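Local coordinates for protein phosphoglycolate phosphatase (Lactobacillus plantarum, PDB 2HDO) that probably hydrolyses 2-phosphoglycolate to glycolate and inorganic phosphate, as a phosphatase of the haloacid dehalogenase (HAD) superfamily, at residues Arg27-Leu30 and Ala31-Lys35; Ser114-Arg117 and Ser118-Phe121; Phe9-Gly13 and Thr14-Ser18; Pro120-Met123 and Arg124-Val127; Ser90-Glu93 and Gln94-Ser97. All blocks are in the same frame, centred on the assembly; numbering follows the deposited sequence. Where two conformers were deposited one is given.

Interaction 1: residues Arg27-Leu30 and Ala31-Lys35; sequences REVL and ATYGK
Tyr33 folds back on Val29 and Leu30 where helix 19-31 ends in a Schellman motif. Gly34, with positive phi, is the C-prime residue: Lys35 N reaches back to Leu30 O at 3.1 Å, and Gly34 N binds Ala31 O inside that larger loop. From the backbone outward, Tyr33 CB sits 3.6 Å from Leu30 O. With Tyr33 CG anti to the carbonyl carbon (chi1 -67°), the ring turns alongside the side chain of Val29, both pointing the same way. Tyr33 CD1 then comes 3.4 Å from Val29 O, which lies in the plane of the ring at its edge. One atom further, Tyr33 CE1 meets Val29 CG1 at 4.0 Å, and the hydroxyl ends on Gln70 of helix 64-75, whose Phe67 ring also meets this one.

Val29 O has more to hold than the ring edge. Thr32 OG1 donates to it at 2.7 Å in the carbonyl plane, while Thr32 N arrives from 50° above that plane at 3.0 Å. The hydroxyl can double back in this way because chi1 of 71° sets OG1 between the backbone N and the carbonyl carbon. Leu30 O is gripped twice as well, by Tyr33 N on one face of its plane and Lys35 N on the other. Two carbonyls at the end of the helix are thereby satisfied locally, within a bundle of helices that probably corresponds to the cap domain of related phosphatases. One water donates to Arg27 O and, at 2.6 Å, to Lys35 O.

Interaction 2: residues Ser114-Arg117 and Ser118-Phe121; sequences SGMR and SYPF
Arg117 and Tyr119 are bridged by one water that spends a proton on each: it donates to Arg117 O at 2.7 Å and to Tyr119 O at 2.9 Å. Here the chain reverses in a type I turn from Met116 to Tyr119, closed by Tyr119 N donating to Met116 O at 2.9 Å with an N-H...O angle of 151°.

The side chains of Met116 and Tyr119 meet over the same turn. Met116 is a selenomethionine, and its chain is bent at both chi2 and chi3, which curls the end back over the residues that follow instead of letting it run on from the helix. Met116 SE lies 75° off the normal of the Tyr119 ring, 3.9 Å from Tyr119 CE2, which makes a Met-aromatic contact at the ring edge. The terminal methyl touches two rings: Met116 CE is 3.7 Å from Tyr119 CD2 and 3.6 Å from Phe121 CZ. Phe121 in turn stacks on Phe92 of helix 88-94, so that methyl links the turn to the aromatic core. The same selenomethionine rests on Ile11, just past the end of strand 6-9. Arg117 faces elsewhere, its guanidinium paired with Glu113 one turn back along the helix.

Taken together, this is a helix terminus followed by a beta turn and a Met-aromatic contact, at the point where helix 109-116 hands over to the segment leading to edge strand 125-129 of the Rossmann-like HAD core.

Interaction 3: residues Phe9-Gly13 and Thr14-Ser18; sequences FDIDG and TLTNS. With PO4 (phosphate ion), chain B.
The carboxylate of Asp12 takes the hydroxyl of Ser18 on the anti lone pair of OD1, away from OD2, in a bond of 2.6 Å. A water donates to the same OD1 at 2.8 Å and also touches Thr16 OG1. On the other oxygen, OD2 lies close to the phosphate ion and is held by Gln107, so partners on both oxygens fix the rotation of the group. The second carboxylate, Asp10, also faces the phosphate, with OD1 in a salt bridge to Lys138. The third flat group is the Phe9 ring: Leu15 crosses it at about a right angle, with Leu15 CD2 3.9 Å from Phe9 CD2, and Phe92 is a further neighbour.

Asp10, Asp12 and Thr14 match the DxDx(T/V) signature of HAD enzymes at the end of the first core strand. In that family the first aspartate is the nucleophile and the second the general acid-base, roles consistent with the phosphate found here, probably a crystallisation component. Its O2 accepts from Ile11 N and, almost straight at 174°, from Asp12 N at 3.1 Å.

Behind the site the chain coils into a single helical turn, the squiggle of HAD proteins. Ile11 O is gripped by three amides: Leu15 N lies 2.9 Å away, 16° from the carbonyl plane, and Thr14 N and Thr16 N come in from opposite faces of that plane. Gly13 N returns a bond to Thr16 O at 2.9 Å. Asp10 O, by contrast, is buried without a polar partner, covered by Thr14 CB at 3.4 Å and by Leu15 CG.

Interaction 4: residues Pro120-Met123 and Arg124-Val127; sequences PFMM and RMAV
Met125 lays its methyl against the rim of Phe121, in the plane of the ring, with Met125 CE 3.4 Å from Phe121 CE1. It gets there by one bend and one straight bond. The chain kinks at chi2 (-66°) and then runs extended through SE, chi3 178°, which carries CE out to the phenyl edge. Met122 meets the same ring from another direction: its CG stands 4.2 Å above one face, displaced toward the rim. The two selenomethionines also touch each other, Met122 SE lying 4.1 Å from Met125 CG where their side chains cross at a slant.

The backbone here is a short 3-10 run. Met123 N binds Pro120 O, Arg124 N binds Phe121 O at 2.9 Å, and Met125 N binds Met122 O at 3.1 Å, each amide returning to the carbonyl three residues earlier. From Met125 the chain passes into strand 125-129, the edge of the parallel HAD sheet, where Ala126 pairs with Leu101 and Val127 with Ile103. Arg124 CB packs on Phe121 O at 3.4 Å, while its guanidinium makes a long, weak ion pair with Glu93.

Across the contact the side chains of Phe121, Met122 and Met125 offer carbon and polarisable selenium to one another, so dispersion joins them and the directional hydrogen bonds here come from the backbone.

Interaction 5: residues Ser90-Glu93 and Gln94-Ser97; sequences SLFE and QLPS
Leu91 and Leu95 are brought together by different first torsions: Leu91 sends CG anti to the backbone N (chi1 170°), whereas Leu95 puts CG anti to the carbonyl carbon (chi1 -79°) and leans back toward the helix. Leu91 CD1 therefore lands 3.8 Å from Leu95 CG, one branched end set across the other. Leu95 CD1, which also touches Leu91 CG, reaches Phe92 as well, whose side chain points the same way beside it: Leu95 CD1 is 4.0 Å from Phe92 CD1, and about as far from CE1. Beyond it Phe92 stacks on Phe121 and meets Phe9, so Leu95 extends an aromatic cluster in the core.

The backbone below is held by Leu91 O, which takes two amides. Leu95 N comes in nearly along the C=O axis at 3.0 Å, with a C=O...N angle of 168°, while Gln94 N approaches from well above the carbonyl plane, also at 3.0 Å. The bond from Gln94 N to Ser90 O is weak. Leu95 is the first residue to leave helical backbone angles, and waters take up the carbonyls there. One donates to Phe92 O at 2.8 Å and also to Leu95 O; a second donates to Leu95 O at 2.7 Å and reaches Glu93 O. On the outer side, Gln94 CG lies 3.3 Å from Ser90 O, and the bend at chi2 turns the amide so that NE2 donates to a water that in turn donates to that carbonyl.

This is a hydrated C-terminal helix end, with a leucine pair on its buried side, where helix 88-94 gives way to core strand 100-104 of the HAD fold.

From the N terminus, interaction 3 comes first, closing the turn after strand 6-9 and leading into strand 16-17. Interaction 1 follows at the far end of helix 19-31, in the helical part of the molecule; its centre is about 24 Å from that of interaction 3, and it touches none of the others. Interactions 1, 5 and 2 close the chain back on the ends of helices 19-31, 88-94 and 109-116, and interaction 4 leads into strand 125-129. None nests within or crosses another; interactions 2 and 4 overlap in Pro120 and Phe121. Phe121 and Phe92 join interactions 2, 4 and 5, and Leu15 and Ile11 tie interaction 3 to that cluster between the helix ends and the sheet.

Interaction 1: residues Arg27-Leu30 and Ala31-Lys35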
loop_
_atom_site.group_PDB
_atom_site.type_symbol
_atom_site.label_atom_id
_atom_site.label_comp_id
_atom_site.label_asym_id
_atom_site.label_seq_id
_atom_site.Cartn_x
_atom_site.Cartn_y
_atom_site.Cartn_z
ATOM N N ARG A 27 -7.465 6.402 -16.170
ATOM C CA ARG A 27 -8.203 6.515 -17.446
ATOM C C ARG A 27 -7.909 7.885 -18.041
ATOM O O ARG A 27 -7.727 8.039 -19.266
ATOM C CB ARG A 27 -9.703 6.284 -17.236
ATOM C CG ARG A 27 -10.490 6.294 -18.538
ATOM C CD ARG A 27 -11.946 5.868 -18.330
ATOM N NE ARG A 27 -12.026 4.446 -17.973
ATOM C CZ ARG A 27 -12.577 3.951 -16.859
ATOM N NH1 ARG A 27 -13.176 4.725 -15.969
ATOM N NH2 ARG A 27 -12.558 2.643 -16.652
ATOM N N GLU A 28 -7.885 8.895 -17.180
ATOM C CA GLU A 28 -7.653 10.263 -17.607
ATOM C C GLU A 28 -6.222 10.436 -18.159
ATOM O O GLU A 28 -6.037 10.983 -19.226
ATOM C CB GLU A 28 -7.982 11.204 -16.432
ATOM C CG GLU A 28 -7.889 12.668 -16.753
ATOM C CD GLU A 28 -8.237 13.535 -15.547
ATOM O OE1 GLU A 28 -8.952 13.017 -14.631
ATOM O OE2 GLU A 28 -7.760 14.699 -15.477
ATOM N N VAL A 29 -5.222 9.938 -17.437
ATOM C CA VAL A 29 -3.838 9.937 -17.944
ATOM C C VAL A 29 -3.709 9.157 -19.241
ATOM O O VAL A 29 -3.093 9.614 -20.204
ATOM C CB VAL A 29 -2.812 9.452 -16.873
ATOM C CG1 VAL A 29 -1.386 9.508 -17.421
ATOM C CG2 VAL A 29 -2.957 10.302 -15.634
ATOM N N LEU A 30 -4.276 7.957 -19.269
ATOM C CA LEU A 30 -4.132 7.102 -20.436
ATOM C C LEU A 30 -4.702 7.706 -21.696
ATOM O O LEU A 30 -4.200 7.464 -22.783
ATOM C CB LEU A 30 -4.746 5.713 -20.164
ATOM C CG LEU A 30 -3.814 4.858 -19.326
ATOM C CD1 LEU A 30 -4.593 3.821 -18.586
ATOM C CD2 LEU A 30 -2.775 4.199 -20.179
ATOM N N ALA A 31 -5.738 8.523 -21.572
ATOM C CA ALA A 31 -6.299 9.209 -22.727
ATOM C C ALA A 31 -5.242 10.068 -23.452
ATOM O O ALA A 31 -5.269 10.168 -24.669
ATOM C CB ALA A 31 -7.482 10.054 -22.286
ATOM N N THR A 32 -4.280 10.633 -22.718
ATOM C CA THR A 32 -3.226 11.478 -23.337
ATOM C C THR A 32 -2.128 10.653 -24.066
ATOM O O THR A 32 -1.227 11.220 -24.700
ATOM C CB THR A 32 -2.539 12.393 -22.311
ATOM O OG1 THR A 32 -1.710 11.637 -21.437
ATOM C CG2 THR A 32 -3.571 13.170 -21.470
ATOM N N TYR A 33 -2.208 9.333 -23.937
ATOM C CA TYR A 33 -1.349 8.357 -24.627
ATOM C C TYR A 33 -2.190 7.562 -25.617
ATOM O O TYR A 33 -1.745 6.544 -26.125
ATOM C CB TYR A 33 -0.683 7.425 -23.598
ATOM C CG TYR A 33 0.287 8.174 -22.743
ATOM C CD1 TYR A 33 -0.121 8.806 -21.585
ATOM C CD2 TYR A 33 1.610 8.314 -23.120
ATOM C CE1 TYR A 33 0.777 9.552 -20.834
ATOM C CE2 TYR A 33 2.506 9.033 -22.356
ATOM C CZ TYR A 33 2.086 9.658 -21.216
ATOM O OH TYR A 33 2.997 10.386 -20.492
ATOM N N GLY A 34 -3.414 8.008 -25.875
ATOM C CA GLY A 34 -4.269 7.406 -26.869
ATOM C C GLY A 34 -4.764 6.030 -26.517
ATOM O O GLY A 34 -4.997 5.217 -27.400
ATOM N N LYS A 35 -4.942 5.772 -25.221
ATOM C CA LYS A 35 -5.313 4.441 -24.753
ATOM C C LYS A 35 -6.553 4.506 -23.872
ATOM O O LYS A 35 -6.700 5.428 -23.097
ATOM C CB LYS A 35 -4.167 3.825 -23.981
ATOM C CG LYS A 35 -2.964 3.480 -24.844
ATOM C CD LYS A 35 -1.824 2.857 -24.017
ATOM C CE LYS A 35 -0.613 2.474 -24.857
ATOM N NZ LYS A 35 -0.882 1.309 -25.715
HETATM O O HOH W 1 -8.338 6.284 -21.208
#

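Interaction 2: residues Ser114-Arg117 and Ser118-Phe121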
loop_
_atom_site.group_PDB
_atom_site.type_symbol
_atom_site.label_atom_id
_atom_site.label_comp_id
_atom_site.label_asym_id
_atom_site.label_seq_id
_atom_site.Cartn_x
_atom_site.Cartn_y
_atom_site.Cartn_z
ATOM N N SER A 114 -0.525 14.854 1.386
ATOM C CA SER A 114 -1.782 15.440 0.959
ATOM C C SER A 114 -2.965 14.491 1.209
ATOM O O SER A 114 -3.987 14.916 1.731
ATOM C CB SER A 114 -1.704 15.845 -0.510
ATOM O OG SER A 114 -0.738 16.866 -0.678
ATOM N N GLY A 115 -2.795 13.215 0.885
ATOM C CA GLY A 115 -3.893 12.255 0.940
ATOM C C GLY A 115 -4.226 11.763 2.322
ATOM O O GLY A 115 -5.395 11.452 2.583
HETATM N N MSE A 116 -3.219 11.696 3.204
HETATM C CA MSE A 116 -3.389 11.014 4.491
HETATM C C MSE A 116 -3.277 11.845 5.740
HETATM O O MSE A 116 -3.804 11.470 6.795
HETATM C CB MSE A 116 -2.368 9.881 4.662
HETATM C CG MSE A 116 -2.365 8.830 3.580
HETATM SE SE MSE A 116 -4.118 7.915 3.306
HETATM C CE MSE A 116 -4.204 6.947 5.001
ATOM N N ARG A 117 -2.557 12.954 5.661
ATOM C CA ARG A 117 -2.070 13.561 6.886
ATOM C C ARG A 117 -3.225 13.969 7.825
ATOM O O ARG A 117 -3.048 13.994 9.055
ATOM C CB ARG A 117 -1.123 14.731 6.568
ATOM C CG ARG A 117 -0.418 15.320 7.791
ATOM C CD ARG A 117 0.237 14.245 8.694
ATOM N NE ARG A 117 1.226 13.403 8.008
ATOM C CZ ARG A 117 1.865 12.372 8.573
ATOM N NH1 ARG A 117 1.614 12.020 9.828
ATOM N NH2 ARG A 117 2.749 11.668 7.871
ATOM N N SER A 118 -4.396 14.233 7.256
ATOM C CA SER A 118 -5.569 14.634 8.015
ATOM C C SER A 118 -6.249 13.531 8.845
ATOM O O SER A 118 -6.955 13.856 9.808
ATOM C CB SER A 118 -6.601 15.213 7.058
ATOM O OG SER A 118 -7.014 14.223 6.141
ATOM N N TYR A 119 -6.068 12.254 8.489
ATOM C CA TYR A 119 -6.646 11.158 9.274
ATOM C C TYR A 119 -6.016 11.093 10.656
ATOM O O TYR A 119 -4.791 10.978 10.791
ATOM C CB TYR A 119 -6.444 9.797 8.615
ATOM C CG TYR A 119 -7.253 9.609 7.356
ATOM C CD1 TYR A 119 -8.630 9.570 7.407
ATOM C CD2 TYR A 119 -6.630 9.473 6.111
ATOM C CE1 TYR A 119 -9.372 9.431 6.264
ATOM C CE2 TYR A 119 -7.399 9.321 4.943
ATOM C CZ TYR A 119 -8.751 9.308 5.046
ATOM O OH TYR A 119 -9.520 9.154 3.928
ATOM N N PRO A 120 -6.850 11.179 11.696
ATOM C CA PRO A 120 -6.301 11.160 13.054
ATOM C C PRO A 120 -5.430 9.937 13.364
ATOM O O PRO A 120 -4.484 10.046 14.149
ATOM C CB PRO A 120 -7.550 11.195 13.955
ATOM C CG PRO A 120 -8.662 11.718 13.082
ATOM C CD PRO A 120 -8.314 11.377 11.676
ATOM N N PHE A 121 -5.726 8.784 12.771
ATOM C CA PHE A 121 -4.923 7.589 13.092
ATOM C C PHE A 121 -3.483 7.761 12.657
ATOM O O PHE A 121 -2.602 7.127 13.197
ATOM C CB PHE A 121 -5.525 6.276 12.540
ATOM C CG PHE A 121 -5.322 6.076 11.063
ATOM C CD1 PHE A 121 -4.123 5.551 10.575
ATOM C CD2 PHE A 121 -6.313 6.395 10.169
ATOM C CE1 PHE A 121 -3.929 5.374 9.226
ATOM C CE2 PHE A 121 -6.129 6.212 8.833
ATOM C CZ PHE A 121 -4.927 5.702 8.353
HETATM O O HOH W 2 -3.053 13.188 11.661
#

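Interaction 3: residues Phe9-Gly13 and Thr14-Ser18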
loop_
_atom_site.group_PDB
_atom_site.type_symbol
_atom_site.label_atom_id
_atom_site.label_comp_id
_atom_site.label_asym_id
_atom_site.label_seq_id
_atom_site.Cartn_x
_atom_site.Cartn_y
_atom_site.Cartn_z
ATOM N N PHE A 9 1.861 -1.278 7.622
ATOM C CA PHE A 9 0.726 -1.328 6.741
ATOM C C PHE A 9 1.073 -0.694 5.390
ATOM O O PHE A 9 1.702 0.341 5.335
ATOM C CB PHE A 9 -0.468 -0.518 7.283
ATOM C CG PHE A 9 -1.041 -1.041 8.570
ATOM C CD1 PHE A 9 -0.457 -0.674 9.768
ATOM C CD2 PHE A 9 -2.143 -1.889 8.589
ATOM C CE1 PHE A 9 -0.937 -1.154 10.969
ATOM C CE2 PHE A 9 -2.648 -2.349 9.807
ATOM C CZ PHE A 9 -2.028 -1.999 10.986
ATOM N N ASP A 10 0.619 -1.333 4.324
ATOM C CA ASP A 10 0.424 -0.642 3.015
ATOM C C ASP A 10 -0.820 0.241 3.068
ATOM O O ASP A 10 -1.659 0.058 3.937
ATOM C CB ASP A 10 0.225 -1.694 1.923
ATOM C CG ASP A 10 0.638 -1.210 0.574
ATOM O OD1 ASP A 10 1.101 -0.047 0.443
ATOM O OD2 ASP A 10 0.472 -2.004 -0.368
ATOM N N ILE A 11 -0.972 1.199 2.146
ATOM C CA ILE A 11 -2.124 2.069 2.171
ATOM C C ILE A 11 -3.181 1.591 1.181
ATOM O O ILE A 11 -4.290 1.214 1.560
ATOM C CB ILE A 11 -1.743 3.535 1.879
ATOM C CG1 ILE A 11 -0.833 4.048 2.991
ATOM C CG2 ILE A 11 -3.000 4.391 1.820
ATOM C CD1 ILE A 11 -0.095 5.342 2.679
ATOM N N ASP A 12 -2.816 1.576 -0.083
ATOM C CA ASP A 12 -3.809 1.358 -1.141
ATOM C C ASP A 12 -4.301 -0.065 -1.161
ATOM O O ASP A 12 -3.499 -0.984 -1.282
ATOM C CB ASP A 12 -3.215 1.727 -2.503
ATOM C CG ASP A 12 -2.877 3.185 -2.614
ATOM O OD1 ASP A 12 -3.831 4.012 -2.671
ATOM O OD2 ASP A 12 -1.649 3.509 -2.658
ATOM N N GLY A 13 -5.618 -0.265 -1.064
ATOM C CA GLY A 13 -6.171 -1.623 -1.002
ATOM C C GLY A 13 -6.119 -2.300 0.345
ATOM O O GLY A 13 -6.494 -3.471 0.484
ATOM N N THR A 14 -5.659 -1.572 1.361
ATOM C CA THR A 14 -5.500 -2.117 2.711
ATOM C C THR A 14 -6.166 -1.162 3.711
ATOM O O THR A 14 -7.139 -1.513 4.351
ATOM C CB THR A 14 -4.010 -2.304 3.089
ATOM O OG1 THR A 14 -3.425 -3.257 2.182
ATOM C CG2 THR A 14 -3.860 -2.852 4.514
ATOM N N LEU A 15 -5.668 0.059 3.821
ATOM C CA LEU A 15 -6.276 1.095 4.654
ATOM C C LEU A 15 -7.341 1.836 3.872
ATOM O O LEU A 15 -8.427 2.112 4.398
ATOM C CB LEU A 15 -5.210 2.080 5.158
ATOM C CG LEU A 15 -4.081 1.486 6.000
ATOM C CD1 LEU A 15 -3.172 2.632 6.421
ATOM C CD2 LEU A 15 -4.619 0.730 7.210
ATOM N N THR A 16 -7.003 2.208 2.643
ATOM C CA THR A 16 -7.916 2.953 1.799
ATOM C C THR A 16 -8.445 2.147 0.652
ATOM O O THR A 16 -7.724 1.326 0.031
ATOM C CB THR A 16 -7.305 4.219 1.199
ATOM O OG1 THR A 16 -6.117 3.886 0.471
ATOM C CG2 THR A 16 -7.002 5.242 2.310
ATOM N N ASN A 17 -9.705 2.428 0.374
ATOM C CA ASN A 17 -10.401 1.866 -0.767
ATOM C C ASN A 17 -10.191 2.782 -1.963
ATOM O O ASN A 17 -11.100 3.499 -2.374
ATOM C CB ASN A 17 -11.899 1.615 -0.508
ATOM C CG ASN A 17 -12.562 0.866 -1.635
ATOM O OD1 ASN A 17 -11.921 0.311 -2.525
ATOM N ND2 ASN A 17 -13.876 0.873 -1.614
ATOM N N SER A 18 -8.982 2.718 -2.498
ATOM C CA SER A 18 -8.538 3.661 -3.538
ATOM C C SER A 18 -8.671 3.214 -5.006
ATOM O O SER A 18 -8.399 4.014 -5.896
ATOM C CB SER A 18 -7.095 4.094 -3.207
ATOM O OG SER A 18 -6.184 3.001 -3.114
HETATM P P PO4 B . 0.753 1.270 -1.816
HETATM O O1 PO4 B . 2.237 0.814 -1.797
HETATM O O2 PO4 B . 0.176 2.100 -0.649
HETATM O O3 PO4 B . -0.113 -0.007 -1.950
HETATM O O4 PO4 B . 0.536 2.123 -3.072
HETATM O O HOH W 3 -2.114 -3.419 -0.445
HETATM O O HOH W 4 -4.778 5.892 -0.901
#

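Interaction 4: residues Pro120-Met123 and Arg124-Val127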
loop_
_atom_site.group_PDB
_atom_site.type_symbol
_atom_site.label_atom_id
_atom_site.label_comp_id
_atom_site.label_asym_id
_atom_site.label_seq_id
_atom_site.Cartn_x
_atom_site.Cartn_y
_atom_site.Cartn_z
ATOM N N PRO A 120 -6.850 11.179 11.696
ATOM C CA PRO A 120 -6.301 11.160 13.054
ATOM C C PRO A 120 -5.430 9.937 13.364
ATOM O O PRO A 120 -4.484 10.046 14.149
ATOM C CB PRO A 120 -7.550 11.195 13.955
ATOM C CG PRO A 120 -8.662 11.718 13.082
ATOM C CD PRO A 120 -8.314 11.377 11.676
ATOM N N PHE A 121 -5.726 8.784 12.771
ATOM C CA PHE A 121 -4.923 7.589 13.092
ATOM C C PHE A 121 -3.483 7.761 12.657
ATOM O O PHE A 121 -2.602 7.127 13.197
ATOM C CB PHE A 121 -5.525 6.276 12.540
ATOM C CG PHE A 121 -5.322 6.076 11.063
ATOM C CD1 PHE A 121 -4.123 5.551 10.575
ATOM C CD2 PHE A 121 -6.313 6.395 10.169
ATOM C CE1 PHE A 121 -3.929 5.374 9.226
ATOM C CE2 PHE A 121 -6.129 6.212 8.833
ATOM C CZ PHE A 121 -4.927 5.702 8.353
HETATM N N MSE A 122 -3.215 8.662 11.704
HETATM C CA MSE A 122 -1.821 8.909 11.359
HETATM C C MSE A 122 -0.939 9.419 12.519
HETATM O O MSE A 122 0.295 9.232 12.484
HETATM C CB MSE A 122 -1.737 9.854 10.152
HETATM C CG MSE A 122 -2.404 9.301 8.929
HETATM SE SE MSE A 122 -1.353 7.845 8.126
HETATM C CE MSE A 122 0.144 8.926 7.467
HETATM N N MSE A 123 -1.541 10.043 13.534
HETATM C CA MSE A 123 -0.817 10.445 14.738
HETATM C C MSE A 123 -0.272 9.263 15.538
HETATM O O MSE A 123 0.569 9.457 16.419
HETATM C CB MSE A 123 -1.706 11.290 15.648
HETATM C CG MSE A 123 -2.171 12.595 15.017
HETATM SE SE MSE A 123 -1.366 14.196 15.824
HETATM C CE MSE A 123 -2.197 14.039 17.584
ATOM N N ARG A 124 -0.755 8.053 15.250
ATOM C CA ARG A 124 -0.271 6.836 15.935
ATOM C C ARG A 124 0.885 6.154 15.211
ATOM O O ARG A 124 1.425 5.151 15.687
ATOM C CB ARG A 124 -1.381 5.812 16.086
ATOM C CG ARG A 124 -2.572 6.317 16.848
ATOM C CD ARG A 124 -3.510 5.173 17.209
ATOM N NE ARG A 124 -4.809 5.722 17.612
ATOM C CZ ARG A 124 -5.152 6.039 18.865
ATOM N NH1 ARG A 124 -4.323 5.838 19.896
ATOM N NH2 ARG A 124 -6.356 6.548 19.092
HETATM N N MSE A 125 1.221 6.653 14.032
HETATM C CA MSE A 125 2.273 6.068 13.234
HETATM C C MSE A 125 3.643 6.475 13.736
HETATM O O MSE A 125 3.962 7.652 13.837
HETATM C CB MSE A 125 2.109 6.394 11.732
HETATM C CG MSE A 125 0.795 6.017 11.088
HETATM SE SE MSE A 125 0.598 4.091 11.047
HETATM C CE MSE A 125 -1.133 3.776 10.270
ATOM N N ALA A 126 4.455 5.473 14.027
ATOM C CA ALA A 126 5.809 5.665 14.520
ATOM C C ALA A 126 6.796 5.954 13.395
ATOM O O ALA A 126 7.854 6.532 13.625
ATOM C CB ALA A 126 6.257 4.418 15.293
ATOM N N VAL A 127 6.461 5.506 12.191
ATOM C CA VAL A 127 7.306 5.670 11.003
ATOM C C VAL A 127 6.402 5.618 9.778
ATOM O O VAL A 127 5.404 4.919 9.789
ATOM C CB VAL A 127 8.387 4.532 10.906
ATOM C CG1 VAL A 127 7.756 3.166 10.725
ATOM C CG2 VAL A 127 9.376 4.815 9.793
#

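Interaction 5: residues Ser90-Glu93 and Gln94-Ser97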
loop_
_atom_site.group_PDB
_atom_site.type_symbol
_atom_site.label_atom_id
_atom_site.label_comp_id
_atom_site.label_asym_id
_atom_site.label_seq_id
_atom_site.Cartn_x
_atom_site.Cartn_y
_atom_site.Cartn_z
ATOM N N SER A 90 -11.840 2.021 13.791
ATOM C CA SER A 90 -12.049 1.254 15.017
ATOM C C SER A 90 -10.840 0.421 15.357
ATOM O O SER A 90 -10.502 0.202 16.515
ATOM C CB SER A 90 -13.227 0.313 14.856
ATOM O OG SER A 90 -14.406 1.018 14.553
ATOM N N LEU A 91 -10.197 -0.099 14.324
ATOM C CA LEU A 91 -9.013 -0.903 14.520
ATOM C C LEU A 91 -7.942 -0.095 15.223
ATOM O O LEU A 91 -7.335 -0.553 16.173
ATOM C CB LEU A 91 -8.496 -1.440 13.202
ATOM C CG LEU A 91 -7.120 -2.115 13.222
ATOM C CD1 LEU A 91 -7.193 -3.412 13.995
ATOM C CD2 LEU A 91 -6.603 -2.301 11.803
ATOM N N PHE A 92 -7.676 1.101 14.724
ATOM C CA PHE A 92 -6.617 1.923 15.270
ATOM C C PHE A 92 -6.937 2.469 16.696
ATOM O O PHE A 92 -6.023 2.703 17.492
ATOM C CB PHE A 92 -6.217 3.002 14.241
ATOM C CG PHE A 92 -5.370 2.465 13.128
ATOM C CD1 PHE A 92 -4.067 2.132 13.379
ATOM C CD2 PHE A 92 -5.863 2.286 11.857
ATOM C CE1 PHE A 92 -3.262 1.594 12.413
ATOM C CE2 PHE A 92 -5.053 1.758 10.842
ATOM C CZ PHE A 92 -3.761 1.407 11.107
ATOM N N GLU A 93 -8.223 2.526 17.037
ATOM C CA GLU A 93 -8.637 2.824 18.425
ATOM C C GLU A 93 -8.334 1.677 19.377
ATOM O O GLU A 93 -8.170 1.905 20.581
ATOM C CB GLU A 93 -10.139 3.111 18.526
ATOM C CG GLU A 93 -10.733 4.090 17.523
ATOM C CD GLU A 93 -10.441 5.518 17.836
ATOM O OE1 GLU A 93 -9.544 5.761 18.671
ATOM O OE2 GLU A 93 -11.115 6.401 17.250
ATOM N N GLN A 94 -8.311 0.447 18.883
ATOM C CA GLN A 94 -8.230 -0.726 19.754
ATOM C C GLN A 94 -6.838 -1.383 19.780
ATOM O O GLN A 94 -6.530 -2.122 20.709
ATOM C CB GLN A 94 -9.248 -1.775 19.308
ATOM C CG GLN A 94 -10.732 -1.376 19.361
ATOM C CD GLN A 94 -11.216 -1.004 20.736
ATOM O OE1 GLN A 94 -10.834 -1.621 21.741
ATOM N NE2 GLN A 94 -12.074 0.013 20.798
ATOM N N LEU A 95 -6.000 -1.148 18.768
ATOM C CA LEU A 95 -4.668 -1.795 18.750
ATOM C C LEU A 95 -3.877 -1.402 20.025
ATOM O O LEU A 95 -3.941 -0.238 20.432
ATOM C CB LEU A 95 -3.907 -1.402 17.499
ATOM C CG LEU A 95 -4.306 -2.161 16.206
ATOM C CD1 LEU A 95 -3.735 -1.504 14.960
ATOM C CD2 LEU A 95 -3.829 -3.606 16.239
ATOM N N PRO A 96 -3.174 -2.354 20.686
ATOM C CA PRO A 96 -2.411 -2.026 21.885
ATOM C C PRO A 96 -1.421 -0.894 21.634
ATOM O O PRO A 96 -0.723 -0.881 20.606
ATOM C CB PRO A 96 -1.616 -3.308 22.197
ATOM C CG PRO A 96 -2.222 -4.363 21.390
ATOM C CD PRO A 96 -3.055 -3.777 20.309
ATOM N N SER A 97 -1.339 0.012 22.606
ATOM C CA SER A 97 -0.472 1.173 22.514
ATOM C C SER A 97 1.015 0.805 22.553
ATOM O O SER A 97 1.873 1.576 22.117
ATOM C CB SER A 97 -0.787 2.119 23.667
ATOM O OG SER A 97 -0.575 1.423 24.897
HETATM O O HOH W 5 -13.321 0.201 18.151
HETATM O O HOH W 6 -3.523 2.208 18.628
HETATM O O HOH W 7 -5.288 1.450 22.096
#